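Long-range contacts in 2-hydroxyisobutanoyl-CoA mutase large subunit (Aquincola tertiaricarbonis, PDB 4R3U), which acts with a small cobalamin-binding subunit to interconvert 2-hydroxyisobutyryl-CoA and (S)-3-hydroxybutyryl-CoA: residues A[211-217]-A[274-278]; A[220-226]-A[564-569]; A[319-323]-A[430-434]; A[525-529]-A[555-560]. All coordinates share one frame; numbering follows the deposited sequence.

Interaction 1: A[211-217]-A[274-278]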
loop_
_atom_site.group_PDB
_atom_site.type_symbol
_atom_site.label_atom_id
_atom_site.label_comp_id
_atom_site.label_asym_id
_atom_site.label_seq_id
_atom_site.Cartn_x
_atom_site.Cartn_y
_atom_site.Cartn_z
ATOM N N ASP A 211 28.089 -8.137 11.146
ATOM C CA ASP A 211 28.287 -9.158 10.093
ATOM C C ASP A 211 29.261 -8.709 9.024
ATOM O O ASP A 211 28.903 -7.947 8.133
ATOM C CB ASP A 211 26.933 -9.580 9.450
ATOM C CG ASP A 211 26.987 -10.681 8.406
ATOM O OD1 ASP A 211 28.115 -11.132 8.052
ATOM O OD2 ASP A 211 25.920 -11.069 7.915
ATOM N N ILE A 212 30.481 -9.227 9.106
ATOM C CA ILE A 212 31.553 -8.906 8.158
ATOM C C ILE A 212 31.537 -9.743 6.873
ATOM O O ILE A 212 31.936 -9.257 5.825
ATOM C CB ILE A 212 32.927 -8.854 8.858
ATOM C CG1 ILE A 212 33.919 -7.967 8.105
ATOM C CG2 ILE A 212 33.488 -10.263 9.168
ATOM C CD1 ILE A 212 33.720 -6.498 8.294
ATOM N N LEU A 213 31.045 -10.969 6.935
ATOM C CA LEU A 213 30.995 -11.834 5.754
ATOM C C LEU A 213 30.186 -11.208 4.612
ATOM O O LEU A 213 30.636 -11.206 3.457
ATOM C CB LEU A 213 30.569 -13.280 6.127
ATOM C CG LEU A 213 31.511 -14.016 7.166
ATOM C CD1 LEU A 213 30.928 -15.307 7.651
ATOM C CD2 LEU A 213 32.898 -14.250 6.629
ATOM N N LYS A 214 29.087 -10.533 4.962
ATOM C CA LYS A 214 28.238 -9.869 3.991
ATOM C C LYS A 214 28.874 -8.597 3.455
ATOM O O LYS A 214 28.449 -8.098 2.424
ATOM C CB LYS A 214 26.822 -9.639 4.570
ATOM C CG LYS A 214 26.720 -8.641 5.705
ATOM C CD LYS A 214 26.360 -7.240 5.250
ATOM C CE LYS A 214 25.980 -6.402 6.450
ATOM N NZ LYS A 214 27.150 -6.005 7.302
ATOM N N GLU A 215 29.883 -8.054 4.172
ATOM C CA GLU A 215 30.645 -6.861 3.768
ATOM C C GLU A 215 31.565 -7.226 2.609
ATOM O O GLU A 215 31.616 -6.499 1.624
ATOM C CB GLU A 215 31.446 -6.302 4.955
ATOM C CG GLU A 215 30.575 -5.630 6.026
ATOM C CD GLU A 215 29.713 -4.491 5.522
ATOM O OE1 GLU A 215 30.146 -3.794 4.584
ATOM O OE2 GLU A 215 28.563 -4.356 5.988
ATOM N N TYR A 216 32.235 -8.396 2.696
ATOM C CA TYR A 216 33.092 -8.889 1.608
ATOM C C TYR A 216 32.246 -9.252 0.384
ATOM O O TYR A 216 32.625 -8.976 -0.753
ATOM C CB TYR A 216 33.944 -10.089 2.065
ATOM C CG TYR A 216 34.902 -9.749 3.185
ATOM C CD1 TYR A 216 35.988 -8.904 2.971
ATOM C CD2 TYR A 216 34.735 -10.285 4.457
ATOM C CE1 TYR A 216 36.859 -8.566 4.011
ATOM C CE2 TYR A 216 35.607 -9.964 5.500
ATOM C CZ TYR A 216 36.661 -9.095 5.277
ATOM O OH TYR A 216 37.510 -8.765 6.309
ATOM N N MET A 217 31.085 -9.852 0.649
ATOM C CA MET A 217 30.105 -10.307 -0.316
ATOM C C MET A 217 29.379 -9.121 -0.988
ATOM O O MET A 217 29.199 -9.121 -2.214
ATOM C CB MET A 217 29.043 -11.143 0.432
ATOM C CG MET A 217 29.389 -12.566 0.673
ATOM S SD MET A 217 27.853 -13.431 1.111
ATOM C CE MET A 217 28.534 -14.953 1.695
ATOM N N ASN A 274 26.559 -17.671 5.745
ATOM C CA ASN A 274 27.279 -16.809 6.691
ATOM C C ASN A 274 26.994 -17.213 8.137
ATOM O O ASN A 274 27.933 -17.299 8.934
ATOM C CB ASN A 274 26.938 -15.339 6.443
ATOM C CG ASN A 274 27.634 -14.763 5.222
ATOM O OD1 ASN A 274 28.593 -15.340 4.686
ATOM N ND2 ASN A 274 27.228 -13.569 4.800
ATOM N N LEU A 275 25.718 -17.533 8.455
ATOM C CA LEU A 275 25.322 -18.006 9.782
ATOM C C LEU A 275 26.136 -19.251 10.176
ATOM O O LEU A 275 26.700 -19.284 11.272
ATOM C CB LEU A 275 23.805 -18.313 9.856
ATOM C CG LEU A 275 23.367 -19.244 11.009
ATOM C CD1 LEU A 275 23.282 -18.503 12.337
ATOM C CD2 LEU A 275 22.093 -19.942 10.679
ATOM N N ILE A 276 26.192 -20.252 9.291
ATOM C CA ILE A 276 26.913 -21.498 9.534
ATOM C C ILE A 276 28.387 -21.239 9.914
ATOM O O ILE A 276 28.856 -21.769 10.920
ATOM C CB ILE A 276 26.721 -22.483 8.350
ATOM C CG1 ILE A 276 25.287 -23.050 8.365
ATOM C CG2 ILE A 276 27.824 -23.610 8.350
ATOM C CD1 ILE A 276 24.745 -23.443 6.981
ATOM N N THR A 277 29.068 -20.360 9.154
ATOM C CA THR A 277 30.462 -19.967 9.378
ATOM C C THR A 277 30.635 -19.396 10.788
ATOM O O THR A 277 31.552 -19.811 11.502
ATOM C CB THR A 277 30.894 -19.000 8.278
ATOM O OG1 THR A 277 30.481 -19.533 7.028
ATOM C CG2 THR A 277 32.386 -18.741 8.258
ATOM N N TYR A 278 29.735 -18.484 11.191
ATOM C CA TYR A 278 29.719 -17.807 12.490
ATOM C C TYR A 278 29.519 -18.756 13.654
ATOM O O TYR A 278 30.264 -18.670 14.631
ATOM C CB TYR A 278 28.665 -16.669 12.506
ATOM C CG TYR A 278 29.021 -15.439 11.677
ATOM C CD1 TYR A 278 30.310 -14.895 11.710
ATOM C CD2 TYR A 278 28.050 -14.769 10.934
ATOM C CE1 TYR A 278 30.633 -13.753 10.981
ATOM C CE2 TYR A 278 28.364 -13.629 10.188
ATOM C CZ TYR A 278 29.653 -13.109 10.236
ATOM O OH TYR A 278 29.998 -11.977 9.536
HETATM O O HOH W 1 25.101 -12.351 5.818
#

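Interaction 2: A[220-226]-A[564-569]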
loop_
_atom_site.group_PDB
_atom_site.type_symbol
_atom_site.label_atom_id
_atom_site.label_comp_id
_atom_site.label_asym_id
_atom_site.label_seq_id
_atom_site.Cartn_x
_atom_site.Cartn_y
_atom_site.Cartn_z
ATOM N N LYS A 220 30.691 -3.919 1.282
ATOM C CA LYS A 220 32.041 -3.414 1.011
ATOM C C LYS A 220 32.684 -2.499 2.093
ATOM O O LYS A 220 33.548 -1.662 1.788
ATOM C CB LYS A 220 32.126 -2.855 -0.421
ATOM C CG LYS A 220 31.477 -3.740 -1.485
ATOM C CD LYS A 220 32.171 -5.090 -1.670
ATOM C CE LYS A 220 31.501 -5.932 -2.711
ATOM N NZ LYS A 220 32.281 -5.951 -3.964
ATOM N N GLU A 221 32.300 -2.720 3.364
ATOM C CA GLU A 221 32.886 -2.008 4.500
ATOM C C GLU A 221 33.795 -2.984 5.215
ATOM O O GLU A 221 33.324 -3.901 5.867
ATOM C CB GLU A 221 31.813 -1.461 5.462
ATOM C CG GLU A 221 30.760 -0.600 4.786
ATOM C CD GLU A 221 29.559 -0.262 5.633
ATOM O OE1 GLU A 221 29.517 -0.679 6.813
ATOM O OE2 GLU A 221 28.640 0.404 5.105
ATOM N N TYR A 222 35.094 -2.843 5.033
ATOM C CA TYR A 222 36.078 -3.730 5.660
ATOM C C TYR A 222 37.361 -2.986 5.976
ATOM O O TYR A 222 37.663 -1.966 5.351
ATOM C CB TYR A 222 36.353 -4.986 4.806
ATOM C CG TYR A 222 36.349 -4.779 3.310
ATOM C CD1 TYR A 222 37.276 -3.935 2.699
ATOM C CD2 TYR A 222 35.436 -5.440 2.498
ATOM C CE1 TYR A 222 37.284 -3.746 1.319
ATOM C CE2 TYR A 222 35.430 -5.253 1.116
ATOM C CZ TYR A 222 36.369 -4.421 0.528
ATOM O OH TYR A 222 36.380 -4.232 -0.834
ATOM N N ILE A 223 38.095 -3.474 6.972
ATOM C CA ILE A 223 39.350 -2.881 7.407
ATOM C C ILE A 223 40.460 -3.923 7.264
ATOM O O ILE A 223 41.407 -3.714 6.531
ATOM C CB ILE A 223 39.253 -2.292 8.862
ATOM C CG1 ILE A 223 38.073 -1.296 9.017
ATOM C CG2 ILE A 223 40.573 -1.621 9.255
ATOM C CD1 ILE A 223 37.650 -0.916 10.444
ATOM N N TYR A 224 40.315 -5.050 7.947
ATOM C CA TYR A 224 41.297 -6.126 8.031
ATOM C C TYR A 224 40.945 -7.297 7.142
ATOM O O TYR A 224 39.782 -7.406 6.722
ATOM C CB TYR A 224 41.364 -6.620 9.500
ATOM C CG TYR A 224 41.481 -5.482 10.490
ATOM C CD1 TYR A 224 42.646 -4.711 10.564
ATOM C CD2 TYR A 224 40.402 -5.124 11.305
ATOM C CE1 TYR A 224 42.748 -3.638 11.445
ATOM C CE2 TYR A 224 40.494 -4.051 12.194
ATOM C CZ TYR A 224 41.675 -3.318 12.264
ATOM O OH TYR A 224 41.793 -2.260 13.129
ATOM N N PRO A 225 41.905 -8.232 6.925
ATOM C CA PRO A 225 41.585 -9.452 6.163
ATOM C C PRO A 225 40.484 -10.272 6.859
ATOM O O PRO A 225 40.219 -10.075 8.054
ATOM C CB PRO A 225 42.927 -10.214 6.150
ATOM C CG PRO A 225 43.977 -9.207 6.485
ATOM C CD PRO A 225 43.310 -8.253 7.401
ATOM N N ILE A 226 39.836 -11.169 6.113
ATOM C CA ILE A 226 38.711 -12.006 6.559
ATOM C C ILE A 226 38.885 -12.654 7.944
ATOM O O ILE A 226 38.033 -12.438 8.815
ATOM C CB ILE A 226 38.308 -13.037 5.470
ATOM C CG1 ILE A 226 38.169 -12.363 4.075
ATOM C CG2 ILE A 226 37.030 -13.763 5.886
ATOM C CD1 ILE A 226 37.836 -13.252 2.968
ATOM N N TRP A 564 47.720 -6.815 11.627
ATOM C CA TRP A 564 46.766 -7.503 10.749
ATOM C C TRP A 564 46.796 -7.107 9.277
ATOM O O TRP A 564 46.420 -7.916 8.415
ATOM C CB TRP A 564 45.338 -7.354 11.293
ATOM C CG TRP A 564 45.061 -8.192 12.509
ATOM C CD1 TRP A 564 45.743 -9.306 12.912
ATOM C CD2 TRP A 564 44.004 -7.999 13.462
ATOM N NE1 TRP A 564 45.181 -9.815 14.055
ATOM C CE2 TRP A 564 44.111 -9.031 14.418
ATOM C CE3 TRP A 564 42.968 -7.058 13.597
ATOM C CZ2 TRP A 564 43.216 -9.149 15.499
ATOM C CZ3 TRP A 564 42.095 -7.167 14.675
ATOM C CH2 TRP A 564 42.233 -8.191 15.619
ATOM N N GLY A 565 47.204 -5.874 9.001
ATOM C CA GLY A 565 47.209 -5.358 7.639
ATOM C C GLY A 565 45.817 -4.926 7.241
ATOM O O GLY A 565 44.947 -4.752 8.094
ATOM N N THR A 566 45.598 -4.725 5.950
ATOM C CA THR A 566 44.298 -4.309 5.426
ATOM C C THR A 566 43.868 -5.232 4.321
ATOM O O THR A 566 44.714 -5.895 3.708
ATOM C CB THR A 566 44.324 -2.850 4.961
ATOM O OG1 THR A 566 45.256 -2.697 3.892
ATOM C CG2 THR A 566 44.643 -1.881 6.089
ATOM N N TYR A 567 42.560 -5.283 4.059
ATOM C CA TYR A 567 42.008 -6.116 3.000
ATOM C C TYR A 567 41.775 -5.247 1.750
ATOM O O TYR A 567 41.472 -4.051 1.865
ATOM C CB TYR A 567 40.676 -6.733 3.481
ATOM C CG TYR A 567 39.964 -7.593 2.458
ATOM C CD1 TYR A 567 40.250 -8.952 2.339
ATOM C CD2 TYR A 567 39.000 -7.052 1.608
ATOM C CE1 TYR A 567 39.588 -9.753 1.403
ATOM C CE2 TYR A 567 38.361 -7.834 0.646
ATOM C CZ TYR A 567 38.643 -9.190 0.558
ATOM O OH TYR A 567 37.974 -9.974 -0.359
ATOM N N ARG A 568 41.886 -5.879 0.556
ATOM C CA ARG A 568 41.555 -5.325 -0.765
ATOM C C ARG A 568 41.156 -6.489 -1.680
ATOM O O ARG A 568 41.741 -7.572 -1.562
ATOM C CB ARG A 568 42.690 -4.467 -1.358
ATOM C CG ARG A 568 42.408 -3.963 -2.783
ATOM C CD ARG A 568 43.317 -2.862 -3.283
ATOM N NE ARG A 568 42.984 -1.576 -2.666
ATOM C CZ ARG A 568 42.051 -0.735 -3.105
ATOM N NH1 ARG A 568 41.837 0.408 -2.476
ATOM N NH2 ARG A 568 41.307 -1.048 -4.165
ATOM N N GLU A 569 40.150 -6.277 -2.570
ATOM C CA GLU A 569 39.686 -7.289 -3.529
ATOM C C GLU A 569 40.676 -7.398 -4.689
ATOM O O GLU A 569 41.028 -8.500 -5.114
ATOM C CB GLU A 569 38.274 -6.973 -4.072
ATOM C CG GLU A 569 37.263 -6.453 -3.060
ATOM C CD GLU A 569 35.815 -6.422 -3.529
ATOM O OE1 GLU A 569 35.282 -5.323 -3.807
ATOM O OE2 GLU A 569 35.236 -7.518 -3.693
#

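Interaction 3: A[319-323]-A[430-434]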
loop_
_atom_site.group_PDB
_atom_site.type_symbol
_atom_site.label_atom_id
_atom_site.label_comp_id
_atom_site.label_asym_id
_atom_site.label_seq_id
_atom_site.Cartn_x
_atom_site.Cartn_y
_atom_site.Cartn_z
ATOM N N CYS A 319 14.216 -23.129 7.528
ATOM C CA CYS A 319 15.593 -23.528 7.210
ATOM C C CYS A 319 16.503 -23.314 8.416
ATOM O O CYS A 319 17.246 -24.220 8.804
ATOM C CB CYS A 319 16.097 -22.774 5.982
ATOM S SG CYS A 319 15.283 -23.243 4.435
ATOM N N TYR A 320 16.381 -22.133 9.040
ATOM C CA TYR A 320 17.125 -21.759 10.228
ATOM C C TYR A 320 16.856 -22.718 11.378
ATOM O O TYR A 320 17.816 -23.174 11.999
ATOM C CB TYR A 320 16.789 -20.321 10.649
ATOM C CG TYR A 320 17.461 -19.909 11.944
ATOM C CD1 TYR A 320 18.826 -19.635 11.988
ATOM C CD2 TYR A 320 16.733 -19.802 13.128
ATOM C CE1 TYR A 320 19.450 -19.243 13.174
ATOM C CE2 TYR A 320 17.342 -19.412 14.315
ATOM C CZ TYR A 320 18.703 -19.138 14.333
ATOM O OH TYR A 320 19.309 -18.759 15.499
ATOM N N ALA A 321 15.558 -23.024 11.663
ATOM C CA ALA A 321 15.179 -23.963 12.726
ATOM C C ALA A 321 15.842 -25.325 12.510
ATOM O O ALA A 321 16.495 -25.839 13.435
ATOM C CB ALA A 321 13.679 -24.124 12.782
ATOM N N LYS A 322 15.719 -25.869 11.262
ATOM C CA LYS A 322 16.257 -27.167 10.872
ATOM C C LYS A 322 17.771 -27.249 11.016
ATOM O O LYS A 322 18.267 -28.257 11.505
ATOM C CB LYS A 322 15.775 -27.566 9.467
ATOM C CG LYS A 322 14.301 -27.935 9.445
ATOM C CD LYS A 322 13.737 -28.180 8.052
ATOM C CE LYS A 322 12.347 -28.771 8.170
ATOM N NZ LYS A 322 11.816 -29.236 6.861
ATOM N N ILE A 323 18.490 -26.173 10.629
ATOM C CA ILE A 323 19.962 -26.074 10.685
ATOM C C ILE A 323 20.431 -26.110 12.136
ATOM O O ILE A 323 21.297 -26.912 12.480
ATOM C CB ILE A 323 20.468 -24.805 9.932
ATOM C CG1 ILE A 323 20.246 -24.919 8.401
ATOM C CG2 ILE A 323 21.928 -24.499 10.244
ATOM C CD1 ILE A 323 20.316 -23.492 7.640
ATOM N N GLU A 430 12.801 -23.350 0.508
ATOM C CA GLU A 430 13.466 -24.244 1.463
ATOM C C GLU A 430 14.442 -25.210 0.758
ATOM O O GLU A 430 15.637 -25.198 1.040
ATOM C CB GLU A 430 12.408 -25.021 2.261
ATOM C CG GLU A 430 13.011 -25.857 3.374
ATOM C CD GLU A 430 12.159 -26.986 3.908
ATOM O OE1 GLU A 430 12.628 -27.687 4.833
ATOM O OE2 GLU A 430 11.056 -27.215 3.364
ATOM N N LYS A 431 13.919 -26.000 -0.194
ATOM C CA LYS A 431 14.672 -26.963 -0.982
ATOM C C LYS A 431 15.800 -26.290 -1.779
ATOM O O LYS A 431 16.938 -26.764 -1.732
ATOM C CB LYS A 431 13.734 -27.786 -1.880
ATOM C CG LYS A 431 12.796 -28.691 -1.078
ATOM C CD LYS A 431 11.678 -29.292 -1.922
ATOM C CE LYS A 431 10.781 -30.228 -1.135
ATOM N NZ LYS A 431 9.569 -30.637 -1.905
ATOM N N LYS A 432 15.497 -25.168 -2.462
ATOM C CA LYS A 432 16.477 -24.415 -3.261
ATOM C C LYS A 432 17.555 -23.811 -2.391
ATOM O O LYS A 432 18.720 -23.813 -2.797
ATOM C CB LYS A 432 15.810 -23.369 -4.167
ATOM C CG LYS A 432 14.991 -23.936 -5.333
ATOM C CD LYS A 432 15.826 -24.433 -6.507
ATOM C CE LYS A 432 15.025 -25.400 -7.353
ATOM N NZ LYS A 432 15.892 -26.218 -8.247
ATOM N N ILE A 433 17.188 -23.365 -1.162
ATOM C CA ILE A 433 18.134 -22.836 -0.159
ATOM C C ILE A 433 19.083 -23.955 0.293
ATOM O O ILE A 433 20.296 -23.754 0.276
ATOM C CB ILE A 433 17.410 -22.183 1.057
ATOM C CG1 ILE A 433 16.870 -20.765 0.722
ATOM C CG2 ILE A 433 18.290 -22.168 2.334
ATOM C CD1 ILE A 433 15.575 -20.361 1.565
ATOM N N PHE A 434 18.535 -25.129 0.683
ATOM C CA PHE A 434 19.363 -26.245 1.149
ATOM C C PHE A 434 20.356 -26.739 0.104
ATOM O O PHE A 434 21.510 -27.023 0.436
ATOM C CB PHE A 434 18.526 -27.380 1.758
ATOM C CG PHE A 434 18.075 -27.074 3.158
ATOM C CD1 PHE A 434 18.991 -26.719 4.139
ATOM C CD2 PHE A 434 16.730 -27.151 3.504
ATOM C CE1 PHE A 434 18.565 -26.405 5.428
ATOM C CE2 PHE A 434 16.306 -26.827 4.795
ATOM C CZ PHE A 434 17.220 -26.466 5.746
#

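Interaction 4: A[525-529]-A[555-560]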
loop_
_atom_site.group_PDB
_atom_site.type_symbol
_atom_site.label_atom_id
_atom_site.label_comp_id
_atom_site.label_asym_id
_atom_site.label_seq_id
_atom_site.Cartn_x
_atom_site.Cartn_y
_atom_site.Cartn_z
ATOM N N LEU A 525 46.898 0.578 24.196
ATOM C CA LEU A 525 46.916 0.201 22.783
ATOM C C LEU A 525 47.942 -0.927 22.569
ATOM O O LEU A 525 47.682 -1.862 21.813
ATOM C CB LEU A 525 47.234 1.417 21.875
ATOM C CG LEU A 525 46.095 2.426 21.658
ATOM C CD1 LEU A 525 46.584 3.639 20.933
ATOM C CD2 LEU A 525 44.889 1.801 20.935
ATOM N N ASP A 526 49.084 -0.857 23.277
ATOM C CA ASP A 526 50.125 -1.879 23.223
ATOM C C ASP A 526 49.600 -3.172 23.858
ATOM O O ASP A 526 49.987 -4.263 23.434
ATOM C CB ASP A 526 51.399 -1.420 23.946
ATOM C CG ASP A 526 52.199 -0.296 23.310
ATOM O OD1 ASP A 526 51.951 0.017 22.124
ATOM O OD2 ASP A 526 53.122 0.230 23.984
ATOM N N GLN A 527 48.720 -3.048 24.876
ATOM C CA GLN A 527 48.096 -4.203 25.516
ATOM C C GLN A 527 47.102 -4.817 24.521
ATOM O O GLN A 527 47.009 -6.036 24.435
ATOM C CB GLN A 527 47.360 -3.808 26.799
ATOM C CG GLN A 527 48.219 -3.504 28.006
ATOM C CD GLN A 527 47.428 -2.713 29.021
ATOM O OE1 GLN A 527 47.774 -1.578 29.361
ATOM N NE2 GLN A 527 46.318 -3.270 29.500
ATOM N N LEU A 528 46.378 -3.984 23.764
ATOM C CA LEU A 528 45.417 -4.451 22.759
ATOM C C LEU A 528 46.051 -5.339 21.660
ATOM O O LEU A 528 45.471 -6.367 21.305
ATOM C CB LEU A 528 44.601 -3.293 22.171
ATOM C CG LEU A 528 43.340 -3.688 21.429
ATOM C CD1 LEU A 528 42.214 -4.086 22.407
ATOM C CD2 LEU A 528 42.919 -2.577 20.502
ATOM N N VAL A 529 47.239 -4.963 21.172
ATOM C CA VAL A 529 48.019 -5.728 20.197
ATOM C C VAL A 529 48.318 -7.147 20.776
ATOM O O VAL A 529 48.179 -8.145 20.064
ATOM C CB VAL A 529 49.324 -4.960 19.831
ATOM C CG1 VAL A 529 50.377 -5.885 19.212
ATOM C CG2 VAL A 529 49.022 -3.783 18.914
ATOM N N ASP A 555 42.555 5.546 16.650
ATOM C CA ASP A 555 43.676 5.097 17.510
ATOM C C ASP A 555 43.704 3.559 17.566
ATOM O O ASP A 555 44.746 2.951 17.306
ATOM C CB ASP A 555 43.540 5.637 18.955
ATOM C CG ASP A 555 43.702 7.127 19.183
ATOM O OD1 ASP A 555 44.528 7.751 18.490
ATOM O OD2 ASP A 555 43.057 7.654 20.103
ATOM N N ILE A 556 42.523 2.957 17.866
ATOM C CA ILE A 556 42.251 1.524 17.993
ATOM C C ILE A 556 42.442 0.802 16.663
ATOM O O ILE A 556 43.190 -0.187 16.615
ATOM C CB ILE A 556 40.858 1.254 18.666
ATOM C CG1 ILE A 556 40.771 1.938 20.075
ATOM C CG2 ILE A 556 40.571 -0.245 18.786
ATOM C CD1 ILE A 556 39.348 2.148 20.629
ATOM N N VAL A 557 41.768 1.298 15.593
ATOM C CA VAL A 557 41.813 0.752 14.227
ATOM C C VAL A 557 43.236 0.739 13.649
ATOM O O VAL A 557 43.679 -0.304 13.142
ATOM C CB VAL A 557 40.774 1.428 13.286
ATOM C CG1 VAL A 557 41.121 1.255 11.803
ATOM C CG2 VAL A 557 39.355 0.938 13.581
ATOM N N GLU A 558 43.950 1.891 13.731
ATOM C CA GLU A 558 45.314 2.024 13.188
ATOM C C GLU A 558 46.312 1.137 13.858
ATOM O O GLU A 558 47.112 0.511 13.160
ATOM C CB GLU A 558 45.790 3.472 13.158
ATOM C CG GLU A 558 45.050 4.318 12.138
ATOM C CD GLU A 558 45.003 3.792 10.715
ATOM O OE1 GLU A 558 46.083 3.616 10.102
ATOM O OE2 GLU A 558 43.875 3.581 10.208
ATOM N N LYS A 559 46.257 1.051 15.208
ATOM C CA LYS A 559 47.140 0.198 16.006
ATOM C C LYS A 559 47.055 -1.273 15.532
ATOM O O LYS A 559 48.085 -1.921 15.346
ATOM C CB LYS A 559 46.785 0.325 17.501
ATOM C CG LYS A 559 47.793 -0.309 18.430
ATOM C CD LYS A 559 49.062 0.514 18.498
ATOM C CE LYS A 559 50.120 -0.106 19.367
ATOM N NZ LYS A 559 51.309 0.784 19.474
ATOM N N LEU A 560 45.814 -1.774 15.299
ATOM C CA LEU A 560 45.564 -3.152 14.867
ATOM C C LEU A 560 45.951 -3.454 13.416
ATOM O O LEU A 560 46.272 -4.610 13.116
ATOM C CB LEU A 560 44.160 -3.655 15.247
ATOM C CG LEU A 560 43.808 -3.655 16.747
ATOM C CD1 LEU A 560 42.414 -4.218 16.973
ATOM C CD2 LEU A 560 44.816 -4.471 17.582
#

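Interaction 1: A[211-217]-A[274-278]
Leu-213 lays its CD1 methyl over one face of the Tyr-278 ring, 20° off the ring normal and 3.8 Å from the centroid, which defines a CH-pi contact displaced toward the rim. The same methyl also meets Thr-277 CB at 3.7 Å. At the phenol end the chemistry turns polar: Tyr-278 OH donates to Asp-211 OD1 over 2.5 Å, from outside the carboxylate plane, while Lys-214 N reaches OD1 from the other face as a helix-capping bond. Asp-211 has CG opposite its backbone N (chi1 -177°), which turns OD1 back to Lys-214 N. The second oxygen, OD2, accepts from a water whose oxygen lies 2.6 Å from it and also receives Ser-253 N of strand 252-253. That water accepts from Asn-274 ND2 at 2.7 Å, and Asn-274 is flanked by Leu-213 CB and Met-217. A phenylalanine in place of Tyr-278 would probably keep the leucine packing but leave OD1 without its hydroxyl donor. The contact ties the N-terminal part of helix 213-219 to helix 264-283 in the TIM barrel. With two direct donors on one buried carboxylate oxygen, its negative charge is likely to be well stabilised despite the apolar packing beside it.

Interaction 2: A[220-226]-A[564-569]
Tyr-567 pushes the edge of its ring, CD2 first, onto the centre of the Tyr-222 face, giving a T-shaped pair with centroids 4.8 Å apart and planes at 69°. The Lys-220 carbonyl oxygen lies over the opposite face of Tyr-222. A second edge-to-face pair follows: Trp-564 CE3 bears on the middle of the Tyr-224 ring (planes at 76°), while Ile-223 CG2 fills the other side, 3.5 Å above the plane. Between these bumps Pro-225 CD fits against Trp-564 O at 3.3 Å, and Tyr-567 CB sits 3.4 Å from Tyr-224 O. Tyr-567 points its CG away from its own N (chi1 178°), which carries the ring across to Tyr-222. One backbone bond, Tyr-567 N to Ile-223 O at 3.1 Å, fixes the pairing of the two loops. At the far end Lys-220 NZ meets the poorly ordered Glu-569 OE1 at 3.1 Å, and its stronger partner is Asp-30 of the small subunit. Cobalamin touches Glu-221. The contact bridges the loop between helices 213-219 and 226-243 and the tail leaving helix 553-564; Ile-226 rests on helix 446-451, and Tyr-224 OH bonds back to Val-557 O.

Interaction 3: A[319-323]-A[430-434]
A cysteine sulfur leaning obliquely against an aromatic ring is the least common feature here: Cys-319 SG stands 4.2 Å from the centroid of the Phe-434 ring, 31° off its normal, a Cys sulfur-aromatic contact. It joins two helices of the TIM-barrel domain, helix 306-327, which follows barrel strand 298-302, and helix 420-442. The short segments cross at -52° with axes 11.4 Å apart; Lys-322, Glu-430 and Phe-434 reach across. SG is a shared point of packing, since it also touches Glu-430 CG at 3.6 Å and Ile-433 CG2 at 3.8 Å; with SG opposite the carbonyl carbon it projects into this group of three residues. The Phe-434 ring is met from several directions: Ile-323 CG1 lies in plane at its edge, 3.7 Å from CE1, and Cys-319 CA comes to 3.7 Å of CZ. The polar side is carried by Lys-322, fully extended, which crosses Glu-430 at about a right angle to form a salt bridge. Both ends have second partners: Asp-73 for the lysine, and Arg-318 for OE2 of the glutamate. Replacing Glu-430 by alanine is likely to leave Lys-322 relying on Asp-73, deprive Arg-318 of its carboxylate and open a gap beside the cysteine sulfur. Leu-272 and Leu-265 of helix 264-283 pack against Cys-319 and Ile-433 respectively. In the salt bridge, Lys-322 NZ meets Glu-430 OE1 at 2.7 Å, on the syn side and 18° out of the carboxylate plane.

Interaction 4: A[525-529]-A[555-560]
Leu-525, Leu-528 and Val-529 supply the apolar part of the contact, against Ile-556, Leu-560 and the aliphatic chain of Lys-559. Leu-528 CD2 is its meeting point: it touches Ile-556 CG2 at 3.7 Å and Leu-560 CD1 at 3.9 Å, crossing both side chains at about a right angle. The leucine sets CG across from its backbone N (chi1 -164°), which carries CD2 into the gap between those two neighbours one helical turn apart. Leu-525 spreads its two methyls over the Asp-555 and Ile-556 turn, with CD2 3.8 Å from Asp-555 O. Mixed contacts come from Lys-559, whose methylenes run over the first helix: CG lies 3.7 Å from Val-529 CG2. The bend at chi2 (73°) lays CD beside Leu-525 CB, and the extended remainder carries NZ to Asp-526. The charge pairing is a single salt bridge at the more exposed margin, Lys-559 NZ to Asp-526 OD1 at 2.8 Å, with the ammonium nearly in line with the CG-OD1 bond. Asp-555 turns to another mate, Arg-516. The helix segments run in broadly the same direction, 46° apart, with axes 9.9 Å from each other. Leu-525 and Leu-528 also pack on helix 540-549, which lies between the two in sequence, so three successive helices meet here; Ile-556 and Leu-560 also rest on Trp-184 of helix 183-196.

Interactions 1 and 3 come in series along the chain, while the segments of interactions 1 and 2 alternate; interactions 3 and 4 both fall between the two segments of interaction 2. The centre of interaction 1 is about 13 Å from that of interaction 2, where Glu-215 OE1 and Glu-221 N probably bond, and about 17 Å from that of interaction 3, which helix 264-283, part of interaction 1, also borders. Interaction 4 lies on helix 553-564 and interaction 2 on its end and the following tail; their centres are about 16 Å apart and they touch through Tyr-224 and Val-557. Interactions 3 and 4 have centres about 40 Å apart. Contacts 3, 1, 2 and 4 thus touch in succession, with interaction 2 beside cobalamin through Glu-221.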